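Side-chain contacts in predicted ATPase of the ABC class (PDB 5D6A), which binds the ATP analogue AMP-PNP and, as an ABC-class ATPase, probably binds and hydrolyses ATP: residues D193-A196 with L197-L201; F209-N212 with G213-L216; A98-F101 with I102-F106. All coordinates share one frame; numbering follows the deposited sequence.

Contact 1. Residues D193-A196 with L197-L201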
loop_
_atom_site.group_PDB
_atom_site.type_symbol
_atom_site.label_atom_id
_atom_site.label_comp_id
_atom_site.label_asym_id
_atom_site.label_seq_id
_atom_site.Cartn_x
_atom_site.Cartn_y
_atom_site.Cartn_z
ATOM N N ASP A 193 3.907 -28.489 18.507
ATOM C CA ASP A 193 5.104 -28.915 17.793
ATOM C C ASP A 193 5.854 -27.701 17.256
ATOM O O ASP A 193 7.080 -27.642 17.335
ATOM C CB ASP A 193 4.753 -29.868 16.644
ATOM C CG ASP A 193 4.285 -31.236 17.127
ATOM O OD1 ASP A 193 4.247 -31.474 18.356
ATOM O OD2 ASP A 193 3.967 -32.084 16.265
ATOM N N GLN A 194 5.116 -26.737 16.710
ATOM C CA GLN A 194 5.724 -25.512 16.186
ATOM C C GLN A 194 6.491 -24.741 17.256
ATOM O O GLN A 194 7.597 -24.263 17.003
ATOM C CB GLN A 194 4.670 -24.621 15.533
ATOM C CG GLN A 194 4.301 -25.080 14.136
ATOM C CD GLN A 194 3.134 -24.319 13.545
ATOM O OE1 GLN A 194 3.296 -23.550 12.599
ATOM N NE2 GLN A 194 1.954 -24.513 14.113
ATOM N N GLU A 195 5.911 -24.626 18.447
ATOM C CA GLU A 195 6.581 -23.929 19.539
ATOM C C GLU A 195 7.825 -24.710 19.948
ATOM O O GLU A 195 8.900 -24.132 20.112
ATOM C CB GLU A 195 5.644 -23.750 20.736
ATOM C CG GLU A 195 6.271 -23.030 21.926
ATOM C CD GLU A 195 6.751 -21.624 21.596
ATOM O OE1 GLU A 195 6.288 -21.040 20.590
ATOM O OE2 GLU A 195 7.588 -21.093 22.360
ATOM N N ALA A 196 7.667 -26.024 20.099
ATOM C CA ALA A 196 8.769 -26.910 20.476
ATOM C C ALA A 196 9.925 -26.820 19.483
ATOM O O ALA A 196 11.082 -26.782 19.881
ATOM C CB ALA A 196 8.280 -28.346 20.587
ATOM N N LEU A 197 9.603 -26.787 18.191
ATOM C CA LEU A 197 10.619 -26.673 17.143
ATOM C C LEU A 197 11.284 -25.300 17.176
ATOM O O LEU A 197 12.482 -25.180 16.923
ATOM C CB LEU A 197 10.006 -26.918 15.761
ATOM C CG LEU A 197 9.465 -28.323 15.487
ATOM C CD1 LEU A 197 8.722 -28.357 14.161
ATOM C CD2 LEU A 197 10.581 -29.357 15.510
ATOM N N ARG A 198 10.502 -24.267 17.489
ATOM C CA ARG A 198 11.036 -22.908 17.565
ATOM C C ARG A 198 11.990 -22.746 18.748
ATOM O O ARG A 198 12.979 -22.024 18.649
ATOM C CB ARG A 198 9.904 -21.868 17.637
ATOM C CG ARG A 198 10.408 -20.429 17.716
ATOM C CD ARG A 198 9.307 -19.382 17.603
ATOM N NE ARG A 198 8.679 -19.358 16.278
ATOM C CZ ARG A 198 7.549 -19.985 15.948
ATOM N NH1 ARG A 198 6.876 -20.704 16.842
ATOM N NH2 ARG A 198 7.083 -19.885 14.709
ATOM N N GLU A 199 11.701 -23.429 19.855
ATOM C CA GLU A 199 12.544 -23.338 21.054
ATOM C C GLU A 199 13.914 -24.004 20.904
ATOM O O GLU A 199 14.876 -23.589 21.552
ATOM C CB GLU A 199 11.819 -23.907 22.280
ATOM C CG GLU A 199 10.609 -23.085 22.700
ATOM C CD GLU A 199 9.963 -23.559 23.991
ATOM O OE1 GLU A 199 10.551 -24.405 24.702
ATOM O OE2 GLU A 199 8.860 -23.063 24.300
ATOM N N GLN A 200 14.010 -25.022 20.051
ATOM C CA GLN A 200 15.287 -25.722 19.866
ATOM C C GLN A 200 16.085 -25.241 18.648
ATOM O O GLN A 200 16.963 -25.952 18.156
ATOM C CB GLN A 200 15.083 -27.245 19.838
ATOM C CG GLN A 200 14.091 -27.752 18.811
ATOM C CD GLN A 200 13.893 -29.254 18.898
ATOM O OE1 GLN A 200 14.848 -30.010 19.065
ATOM N NE2 GLN A 200 12.649 -29.695 18.765
ATOM N N LEU A 201 15.784 -24.033 18.172
ATOM C CA LEU A 201 16.525 -23.446 17.061
ATOM C C LEU A 201 17.853 -22.942 17.595
ATOM O O LEU A 201 18.909 -23.174 17.005
ATOM C CB LEU A 201 15.755 -22.280 16.438
ATOM C CG LEU A 201 14.486 -22.607 15.655
ATOM C CD1 LEU A 201 13.767 -21.328 15.255
ATOM C CD2 LEU A 201 14.823 -23.446 14.431
#
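L197 N donates to D193 O at 2.8 Å, one of the i to i+4 backbone bonds that close the last turns of helix 181-199. R198 N to Q194 O and E199 N to E195 O follow, both at 2.9 Å. The bond from Q200 N to A196 O is weak, and Q200 is the first residue to leave helical angles. Among the side chains, E195 OE1 lies at the edge of the R198 guanidinium, near its plane. Both chains put CG anti to the backbone N; E195 then bends at chi2 (60°) and R198 at chi3 (-67°), and they cross at about a right angle. Stronger partners of R198 lie beyond the helix, at S281 O and N284 OD1. D193 turns to the backbone N of N247 and R248, Q194 to H285 N, and Q200 NE2 to H244 O. L197 packs on L243 and V295, from the strands 240-245 and 294-296. E199 brings a second carboxylate near that of E195, their planes 78° apart; this is an approach of like charges, not a hydrogen bond. The salt bridge on the other side of E195 is long: E195 OE1 lies 3.8 Å from R198 NH1.

Contact 2. Residues F209-N212 with G213-L216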
loop_
_atom_site.group_PDB
_atom_site.type_symbol
_atom_site.label_atom_id
_atom_site.label_comp_id
_atom_site.label_asym_id
_atom_site.label_seq_id
_atom_site.Cartn_x
_atom_site.Cartn_y
_atom_site.Cartn_z
ATOM N N PHE A 209 14.074 -23.135 10.242
ATOM C CA PHE A 209 13.988 -24.543 9.871
ATOM C C PHE A 209 12.811 -24.810 8.932
ATOM O O PHE A 209 11.660 -24.582 9.297
ATOM C CB PHE A 209 13.855 -25.404 11.126
ATOM C CG PHE A 209 13.601 -26.857 10.843
ATOM C CD1 PHE A 209 14.651 -27.715 10.545
ATOM C CD2 PHE A 209 12.313 -27.371 10.888
ATOM C CE1 PHE A 209 14.420 -29.056 10.289
ATOM C CE2 PHE A 209 12.075 -28.710 10.634
ATOM C CZ PHE A 209 13.129 -29.555 10.334
ATOM N N VAL A 210 13.115 -25.302 7.731
ATOM C CA VAL A 210 12.097 -25.619 6.730
ATOM C C VAL A 210 12.003 -27.133 6.575
ATOM O O VAL A 210 12.831 -27.753 5.906
ATOM C CB VAL A 210 12.424 -24.989 5.361
ATOM C CG1 VAL A 210 11.331 -25.302 4.352
ATOM C CG2 VAL A 210 12.598 -23.485 5.496
ATOM N N ALA A 211 10.986 -27.722 7.194
ATOM C CA ALA A 211 10.783 -29.167 7.148
ATOM C C ALA A 211 10.565 -29.689 5.726
ATOM O O ALA A 211 9.965 -29.010 4.891
ATOM C CB ALA A 211 9.597 -29.546 8.024
ATOM N N ASN A 212 11.066 -30.892 5.454
ATOM C CA ASN A 212 10.860 -31.520 4.150
ATOM C C ASN A 212 9.389 -31.883 4.000
ATOM O O ASN A 212 8.772 -32.395 4.934
ATOM C CB ASN A 212 11.732 -32.773 3.981
ATOM C CG ASN A 212 13.200 -32.449 3.767
ATOM O OD1 ASN A 212 13.565 -31.310 3.477
ATOM N ND2 ASN A 212 14.049 -33.460 3.886
ATOM N N GLY A 213 8.833 -31.614 2.823
ATOM C CA GLY A 213 7.427 -31.887 2.555
ATOM C C GLY A 213 6.575 -30.635 2.687
ATOM O O GLY A 213 5.351 -30.694 2.552
ATOM N N SER A 214 7.220 -29.500 2.954
ATOM C CA SER A 214 6.511 -28.236 3.092
ATOM C C SER A 214 6.103 -27.704 1.727
ATOM O O SER A 214 6.762 -27.974 0.722
ATOM C CB SER A 214 7.397 -27.186 3.778
ATOM O OG SER A 214 7.748 -27.567 5.095
ATOM N N ILE A 215 5.008 -26.953 1.702
ATOM C CA ILE A 215 4.529 -26.314 0.486
ATOM C C ILE A 215 4.687 -24.814 0.722
ATOM O O ILE A 215 3.921 -24.203 1.471
ATOM C CB ILE A 215 3.076 -26.700 0.164
ATOM C CG1 ILE A 215 2.978 -28.215 -0.030
ATOM C CG2 ILE A 215 2.604 -25.991 -1.096
ATOM C CD1 ILE A 215 1.592 -28.706 -0.390
ATOM N N LEU A 216 5.701 -24.237 0.083
ATOM C CA LEU A 216 6.036 -22.822 0.250
ATOM C C LEU A 216 5.194 -21.832 -0.580
ATOM O O LEU A 216 4.675 -20.864 -0.027
ATOM C CB LEU A 216 7.526 -22.610 -0.050
ATOM C CG LEU A 216 8.496 -23.553 0.675
ATOM C CD1 LEU A 216 9.935 -23.246 0.292
ATOM C CD2 LEU A 216 8.317 -23.478 2.179
#
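The side chain of S214 turns back toward A211 across a type II beta turn that runs from A211 to S214 at the end of strand 206-211. Its OG stands beside its own backbone N (chi1 -63°), and this brings the hydroxyl to the carbonyl that the turn also uses. S214 OG donates to A211 O at 2.7 Å, with the C=O...OG angle at 131° and the hydroxyl tilted from the carbonyl plane. The turn bond itself, from S214 N to A211 O, is weak at 3.4 Å. One oxygen therefore takes a main-chain and a side-chain donor from the same serine, and the shorter OG bond adds a second link between S214 and A211 O. A211 CB lies 4.0 Å from S214 OG.

G213 sits at the third position of the turn with a positive phi of 99°, a place glycine commonly takes. The side chain of N212 leaves its backbone pointing away from 213-216, and its OD1 accepts from A235 N.

V210 and L216 lie beyond the two ends of the turn. Their side chains approach at an oblique angle, and each offers one methyl. I294 and F233 touch both side chains. L216 also packs on T273, L274 and A277 of helix 271-280, which follows the probable Walker A loop, and its side chain is about 5 Å from the bound AMP-PNP. The apolar meeting is between V210 CG1 and L216 CD2, 4.1 Å apart.

Contact 3. Residues A98-F101 with I102-F106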
loop_
_atom_site.group_PDB
_atom_site.type_symbol
_atom_site.label_atom_id
_atom_site.label_comp_id
_atom_site.label_asym_id
_atom_site.label_seq_id
_atom_site.Cartn_x
_atom_site.Cartn_y
_atom_site.Cartn_z
ATOM N N ALA A 98 -5.753 -24.514 21.171
ATOM C CA ALA A 98 -7.085 -24.795 21.692
ATOM C C ALA A 98 -7.957 -23.545 21.592
ATOM O O ALA A 98 -9.093 -23.608 21.132
ATOM C CB ALA A 98 -6.997 -25.269 23.134
ATOM N N ARG A 99 -7.409 -22.410 22.016
ATOM C CA ARG A 99 -8.120 -21.129 21.955
ATOM C C ARG A 99 -8.439 -20.755 20.507
ATOM O O ARG A 99 -9.507 -20.210 20.214
ATOM C CB ARG A 99 -7.275 -20.032 22.595
ATOM C CG ARG A 99 -7.079 -20.174 24.096
ATOM C CD ARG A 99 -5.877 -19.365 24.553
ATOM N NE ARG A 99 -5.972 -17.968 24.137
ATOM C CZ ARG A 99 -4.963 -17.101 24.156
ATOM N NH1 ARG A 99 -3.751 -17.478 24.554
ATOM N NH2 ARG A 99 -5.163 -15.853 23.754
ATOM N N ASP A 100 -7.498 -21.042 19.609
ATOM C CA ASP A 100 -7.671 -20.762 18.190
ATOM C C ASP A 100 -8.752 -21.665 17.610
ATOM O O ASP A 100 -9.634 -21.209 16.886
ATOM C CB ASP A 100 -6.363 -21.000 17.436
ATOM C CG ASP A 100 -6.481 -20.705 15.951
ATOM O OD1 ASP A 100 -6.787 -19.549 15.592
ATOM O OD2 ASP A 100 -6.235 -21.624 15.140
ATOM N N PHE A 101 -8.673 -22.951 17.938
ATOM C CA PHE A 101 -9.628 -23.937 17.445
ATOM C C PHE A 101 -11.048 -23.601 17.906
ATOM O O PHE A 101 -12.001 -23.742 17.140
ATOM C CB PHE A 101 -9.228 -25.341 17.911
ATOM C CG PHE A 101 -10.068 -26.442 17.319
ATOM C CD1 PHE A 101 -9.712 -27.030 16.113
ATOM C CD2 PHE A 101 -11.209 -26.890 17.965
ATOM C CE1 PHE A 101 -10.479 -28.043 15.565
ATOM C CE2 PHE A 101 -11.980 -27.899 17.423
ATOM C CZ PHE A 101 -11.615 -28.477 16.221
ATOM N N ILE A 102 -11.178 -23.156 19.154
ATOM C CA ILE A 102 -12.480 -22.777 19.716
ATOM C C ILE A 102 -13.088 -21.580 18.972
ATOM O O ILE A 102 -14.295 -21.536 18.739
ATOM C CB ILE A 102 -12.370 -22.487 21.228
ATOM C CG1 ILE A 102 -12.164 -23.800 21.990
ATOM C CG2 ILE A 102 -13.627 -21.804 21.748
ATOM C CD1 ILE A 102 -11.840 -23.621 23.457
ATOM N N ALA A 103 -12.245 -20.619 18.599
ATOM C CA ALA A 103 -12.699 -19.442 17.859
ATOM C C ALA A 103 -13.209 -19.840 16.474
ATOM O O ALA A 103 -14.236 -19.338 16.016
ATOM C CB ALA A 103 -11.571 -18.433 17.729
ATOM N N ARG A 104 -12.486 -20.747 15.818
ATOM C CA ARG A 104 -12.861 -21.222 14.485
ATOM C C ARG A 104 -14.119 -22.080 14.538
ATOM O O ARG A 104 -14.927 -22.051 13.615
ATOM C CB ARG A 104 -11.718 -22.012 13.851
ATOM C CG ARG A 104 -10.440 -21.214 13.674
ATOM C CD ARG A 104 -9.341 -22.067 13.067
ATOM N NE ARG A 104 -8.054 -21.377 13.089
ATOM C CZ ARG A 104 -7.633 -20.518 12.164
ATOM N NH1 ARG A 104 -8.387 -20.221 11.110
ATOM N NH2 ARG A 104 -6.441 -19.950 12.295
ATOM N N SER A 105 -14.270 -22.850 15.614
ATOM C CA SER A 105 -15.455 -23.685 15.795
ATOM C C SER A 105 -16.673 -22.797 16.000
ATOM O O SER A 105 -17.738 -23.056 15.448
ATOM C CB SER A 105 -15.290 -24.620 16.994
ATOM O OG SER A 105 -14.253 -25.556 16.776
ATOM N N PHE A 106 -16.499 -21.746 16.797
ATOM C CA PHE A 106 -17.567 -20.794 17.071
ATOM C C PHE A 106 -17.986 -20.080 15.787
ATOM O O PHE A 106 -19.169 -19.816 15.575
ATOM C CB PHE A 106 -17.106 -19.769 18.108
ATOM C CG PHE A 106 -18.158 -18.765 18.478
ATOM C CD1 PHE A 106 -18.301 -17.589 17.753
ATOM C CD2 PHE A 106 -19.003 -18.991 19.551
ATOM C CE1 PHE A 106 -19.270 -16.658 18.092
ATOM C CE2 PHE A 106 -19.975 -18.063 19.896
ATOM C CZ PHE A 106 -20.108 -16.896 19.166
#
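F101 O is gripped by two donors from S105, its backbone N and its hydroxyl, both at 2.9 Å. The two reach the oxygen from opposite faces of the carbonyl plane. S105 N makes the regular i to i+4 bond of helix 92-109, while S105 OG comes from above the plane. A chi1 of -65° sets OG opposite the carbonyl carbon of S105, which folds the hydroxyl back over the preceding turn. S105 OG also lies 3.3 Å from F101 CE2, oblique to the ring.

On another side of the helix, D100 and R104 form an i to i+4 salt bridge. R104 NE donates to D100 OD2 at 2.8 Å along an almost straight line (170°). The oxygen lies in the guanidinium plane, at its edge, yet NE approaches from above the carboxylate plane. The two planes are 78° apart. R104 NH2 adds a weak bond to the same oxygen, at 3.3 Å from D100 OD2. That oxygen also accepts from H187 NE2, so the aspartate joins the arginine to a histidine of another helix.

Helix 181-199 lies along the F101 side, where H187 meets the F101 ring edge-to-face and A183 and L184 pack on it. F106 reaches helix 155-172, while A98, R99 and A103 touch strand 131-133.

How the contacts relate
From the N terminus the chain first forms contact 3, within helix 92-109 of the N-terminal family region. Contact 1 follows at the end of helix 181-199, and contact 2 at the turn that ends strand 206-211. The three lie in series: none nests in or crosses another. Contact 2 closes a beta turn; contacts 1 and 3 join successive turns of a helix. Contacts 1 and 2 meet where L201 CD2 packs on F209 CB, 4.0 Å apart, and both lean on strand 294-296. Contact 3 stands apart, its centre about 22 Å from that of contact 1. Helix 181-199 packs on contact 3 through its earlier turns and carries contact 1 at its end, and so bridges the two.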